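Local coordinates for geranyltranstransferase (Agrobacterium tumefaciens, PDB 2H8O), which probably catalyses condensation of geranyl diphosphate with isopentenyl diphosphate to give farnesyl diphosphate and free diphosphate, as a geranyltranstransferase of the polyprenyl synthetase family, at residues A[48-51]-A[52-56]; A[113-116]-A[117-120]. All blocks are in the same frame, centred on the assembly; numbering follows the deposited sequence.

In the fold
From the N terminus, the chain meets contact 1 near the end of helix 34-57 and contact 2 at and just beyond the middle of helix 104-125. Each lies within one continuous helix, so neither closes a loop; the two follow in series, without nesting or crossing. Space brings them together, their centres about 13 Å apart. L54 sets its CD2 3.5 Å from SG of C116, which packs helix 34-57 against the buried part of helix 104-125. Between them in sequence lies R87, just before helix 88-99, and it pairs with E51 of contact 1 and E115 of contact 2. Salt bridges from R87 and packing on helix 88-99 tie the three helices together in the all-alpha bundle of the polyprenyl synthetases.

Contact 1 of 2, residues A[48-51]-A[52-56]; sequences AKTE and ALLGH
In T50 the methyl CG2 lies anti to the backbone N, with OG1 at -58°, while in L54 a chi1 of -74° swings CG to the side of its own N; together these turns lay the two side chains side by side, pointing the same way. CG2 of T50 then comes 3.8 Å from CD1 of L54, one helical turn on. The leucine also sits against the oxygen end of the threonine carbonyl, CG of L54 3.3 Å from T50 O. T50 O takes the N-H of L54, with N 2.8 Å from the oxygen, in a nearly straight bond (171°). The threonine hydroxyl turns back up the helix, where OG1 is hydrogen-bonded to N46 O.

This is ordinary i to i+4 pairing on an alpha helix, here helix 34-57 of the isoprenoid synthase bundle. T50 and L54 are the buried residues of this turn: T50 packs on P90 and I94 of helix 88-99. L53 reaches L108 and H109 of helix 104-125. On the exposed side, CB of A52 rests 3.5 Å from A48 O, and G55 N completes the turn by bonding to E51 O at 2.9 Å.

Contact 2 of 2, residues A[113-116]-A[117-120]; sequences ALEC and LHCY
The imidazole of H118 meets the carboxylate of E115 at its edge: OE2 of E115 lies near the ring plane, 3.7 Å from CD2 of H118, and OE1 stands only slightly farther from the same carbon. The two side chains run side by side in the same direction, yet their flat groups are turned 48° apart, so this is no stack. At the Y120 ring, the CA of L117 sits in plane at the edge, and H124 packs edge-to-face against the same phenol, which also reaches D156 of the second subunit.

E115 gets to the histidine because its chain bends at chi2 (61°), carrying the carboxylate onward along the helix, toward the next turn. There OE2 of E115 also lies 3.7 Å from SG of C119. SG of C119 stands beside its own backbone N and comes 3.3 Å from E115 O, in the preceding turn. The backbone beneath is regular: H118 N bonds to L114 O at 2.8 Å and 176°, and C119 N to E115 O at 2.8 Å.

This is the middle of helix 104-125, running on toward its C-terminal end, where the first aspartate-rich motif of the family begins, here of the DDxxxxD form. L114 and L117 bury themselves against helices 175-189 and 211-237.

NE2 of H118 is hydrogen-bonded to G84 O and lies 4.6 Å from OE2 of E115, while R87 forms a salt bridge with that same OE2. The negative charge of the buried carboxylate is therefore probably balanced by the arginine, with the imidazole meeting it through a C-H edge.

Contact 1 of 2, residues A[48-51]-A[52-56]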
loop_
_atom_site.group_PDB
_atom_site.type_symbol
_atom_site.label_atom_id
_atom_site.label_comp_id
_atom_site.label_asym_id
_atom_site.label_seq_id
_atom_site.Cartn_x
_atom_site.Cartn_y
_atom_site.Cartn_z
ATOM N N ALA A 48 23.332 -4.277 6.369
ATOM C CA ALA A 48 23.278 -5.596 7.002
ATOM C C ALA A 48 22.215 -5.705 8.118
ATOM O O ALA A 48 21.483 -6.690 8.193
ATOM C CB ALA A 48 24.664 -6.007 7.520
ATOM N N LYS A 49 22.124 -4.699 8.988
ATOM C CA LYS A 49 21.078 -4.688 10.015
ATOM C C LYS A 49 19.683 -4.711 9.412
ATOM O O LYS A 49 18.809 -5.421 9.888
ATOM C CB LYS A 49 21.213 -3.445 10.889
ATOM C CG LYS A 49 22.403 -3.467 11.811
ATOM C CD LYS A 49 22.416 -2.255 12.729
ATOM C CE LYS A 49 23.606 -2.260 13.685
ATOM N NZ LYS A 49 23.805 -0.911 14.320
ATOM N N THR A 50 19.486 -3.900 8.378
ATOM C CA THR A 50 18.173 -3.776 7.736
ATOM C C THR A 50 17.837 -5.096 7.036
ATOM O O THR A 50 16.735 -5.609 7.163
ATOM C CB THR A 50 18.122 -2.596 6.743
ATOM O OG1 THR A 50 18.440 -1.369 7.428
ATOM C CG2 THR A 50 16.731 -2.458 6.141
ATOM N N GLU A 51 18.810 -5.650 6.321
ATOM C CA GLU A 51 18.618 -6.952 5.688
ATOM C C GLU A 51 18.270 -8.066 6.673
ATOM O O GLU A 51 17.467 -8.947 6.353
ATOM C CB GLU A 51 19.819 -7.295 4.815
ATOM C CG GLU A 51 19.888 -6.431 3.580
ATOM C CD GLU A 51 21.268 -6.368 2.919
ATOM O OE1 GLU A 51 22.215 -7.097 3.353
ATOM O OE2 GLU A 51 21.401 -5.565 1.962
ATOM N N ALA A 52 18.902 -8.091 7.845
ATOM C CA ALA A 52 18.593 -9.103 8.843
ATOM C C ALA A 52 17.124 -8.993 9.291
ATOM O O ALA A 52 16.388 -9.994 9.310
ATOM C CB ALA A 52 19.554 -8.997 10.040
ATOM N N LEU A 53 16.674 -7.764 9.556
ATOM C CA LEU A 53 15.270 -7.582 9.955
ATOM C C LEU A 53 14.335 -7.942 8.796
ATOM O O LEU A 53 13.335 -8.637 8.985
ATOM C CB LEU A 53 15.025 -6.169 10.449
ATOM C CG LEU A 53 13.582 -5.876 10.869
ATOM C CD1 LEU A 53 13.097 -6.763 12.015
ATOM C CD2 LEU A 53 13.460 -4.424 11.287
ATOM N N LEU A 54 14.666 -7.492 7.588
ATOM C CA LEU A 54 13.881 -7.874 6.394
ATOM C C LEU A 54 13.737 -9.396 6.242
ATOM O O LEU A 54 12.657 -9.902 5.953
ATOM C CB LEU A 54 14.503 -7.261 5.149
ATOM C CG LEU A 54 14.254 -5.760 5.014
ATOM C CD1 LEU A 54 15.220 -5.163 3.985
ATOM C CD2 LEU A 54 12.781 -5.472 4.647
ATOM N N GLY A 55 14.817 -10.135 6.471
ATOM C CA GLY A 55 14.749 -11.586 6.357
ATOM C C GLY A 55 13.768 -12.162 7.354
ATOM O O GLY A 55 13.036 -13.116 7.063
ATOM N N HIS A 56 13.791 -11.595 8.550
ATOM C CA HIS A 56 12.880 -11.972 9.606
ATOM C C HIS A 56 11.432 -11.631 9.218
ATOM O O HIS A 56 10.539 -12.473 9.320
ATOM C CB HIS A 56 13.288 -11.263 10.893
ATOM C CG HIS A 56 12.399 -11.557 12.048
ATOM N ND1 HIS A 56 12.345 -12.801 12.636
ATOM C CD2 HIS A 56 11.532 -10.774 12.730
ATOM C CE1 HIS A 56 11.479 -12.775 13.633
ATOM N NE2 HIS A 56 10.978 -11.556 13.718
#

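Contact 2 of 2, residues A[113-116]-A[117-120]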
loop_
_atom_site.group_PDB
_atom_site.type_symbol
_atom_site.label_atom_id
_atom_site.label_comp_id
_atom_site.label_asym_id
_atom_site.label_seq_id
_atom_site.Cartn_x
_atom_site.Cartn_y
_atom_site.Cartn_z
ATOM N N ALA A 113 10.606 -0.966 6.479
ATOM C CA ALA A 113 9.360 -0.643 5.795
ATOM C C ALA A 113 9.626 0.154 4.543
ATOM O O ALA A 113 9.104 -0.167 3.455
ATOM C CB ALA A 113 8.446 0.143 6.691
ATOM N N LEU A 114 10.435 1.199 4.686
ATOM C CA LEU A 114 10.750 2.063 3.548
ATOM C C LEU A 114 11.480 1.290 2.451
ATOM O O LEU A 114 11.234 1.490 1.245
ATOM C CB LEU A 114 11.572 3.261 4.011
ATOM C CG LEU A 114 12.019 4.248 2.926
ATOM C CD1 LEU A 114 10.806 4.813 2.143
ATOM C CD2 LEU A 114 12.857 5.367 3.538
ATOM N N GLU A 115 12.366 0.384 2.858
ATOM C CA GLU A 115 13.055 -0.450 1.893
ATOM C C GLU A 115 12.104 -1.389 1.142
ATOM O O GLU A 115 12.259 -1.622 -0.082
ATOM C CB GLU A 115 14.202 -1.215 2.563
ATOM C CG GLU A 115 15.168 -1.888 1.575
ATOM C CD GLU A 115 15.909 -0.959 0.602
ATOM O OE1 GLU A 115 15.910 0.279 0.767
ATOM O OE2 GLU A 115 16.529 -1.466 -0.350
ATOM N N CYS A 116 11.134 -1.971 1.851
ATOM C CA CYS A 116 10.140 -2.810 1.188
ATOM C C CYS A 116 9.434 -1.999 0.108
ATOM O O CYS A 116 9.216 -2.469 -0.989
ATOM C CB CYS A 116 9.089 -3.334 2.158
ATOM S SG CYS A 116 9.661 -4.709 3.151
ATOM N N LEU A 117 9.073 -0.754 0.440
ATOM C CA LEU A 117 8.371 0.093 -0.531
ATOM C C LEU A 117 9.305 0.421 -1.715
ATOM O O LEU A 117 8.908 0.318 -2.881
ATOM C CB LEU A 117 7.811 1.337 0.170
ATOM C CG LEU A 117 6.712 2.074 -0.625
ATOM C CD1 LEU A 117 5.694 2.773 0.287
ATOM C CD2 LEU A 117 7.335 2.995 -1.635
ATOM N N HIS A 118 10.523 0.858 -1.415
ATOM C CA HIS A 118 11.483 1.077 -2.490
ATOM C C HIS A 118 11.582 -0.151 -3.417
ATOM O O HIS A 118 11.531 -0.038 -4.637
ATOM C CB HIS A 118 12.863 1.438 -1.903
ATOM C CG HIS A 118 13.959 1.444 -2.916
ATOM N ND1 HIS A 118 13.980 2.310 -3.996
ATOM C CD2 HIS A 118 15.078 0.685 -3.012
ATOM C CE1 HIS A 118 15.069 2.076 -4.710
ATOM N NE2 HIS A 118 15.749 1.091 -4.137
ATOM N N CYS A 119 11.724 -1.331 -2.837
ATOM C CA CYS A 119 11.891 -2.532 -3.626
ATOM C C CYS A 119 10.641 -2.876 -4.432
ATOM O O CYS A 119 10.753 -3.363 -5.554
ATOM C CB CYS A 119 12.323 -3.703 -2.763
ATOM S SG CYS A 119 14.002 -3.500 -2.086
ATOM N N TYR A 120 9.452 -2.607 -3.894
ATOM C CA TYR A 120 8.229 -2.859 -4.657
ATOM C C TYR A 120 8.267 -2.020 -5.919
ATOM O O TYR A 120 7.858 -2.470 -6.999
ATOM C CB TYR A 120 6.951 -2.558 -3.837
ATOM C CG TYR A 120 6.093 -1.392 -4.362
ATOM C CD1 TYR A 120 5.303 -1.530 -5.493
ATOM C CD2 TYR A 120 6.049 -0.185 -3.674
ATOM C CE1 TYR A 120 4.531 -0.488 -5.973
ATOM C CE2 TYR A 120 5.287 0.863 -4.138
ATOM C CZ TYR A 120 4.514 0.711 -5.278
ATOM O OH TYR A 120 3.719 1.743 -5.782
#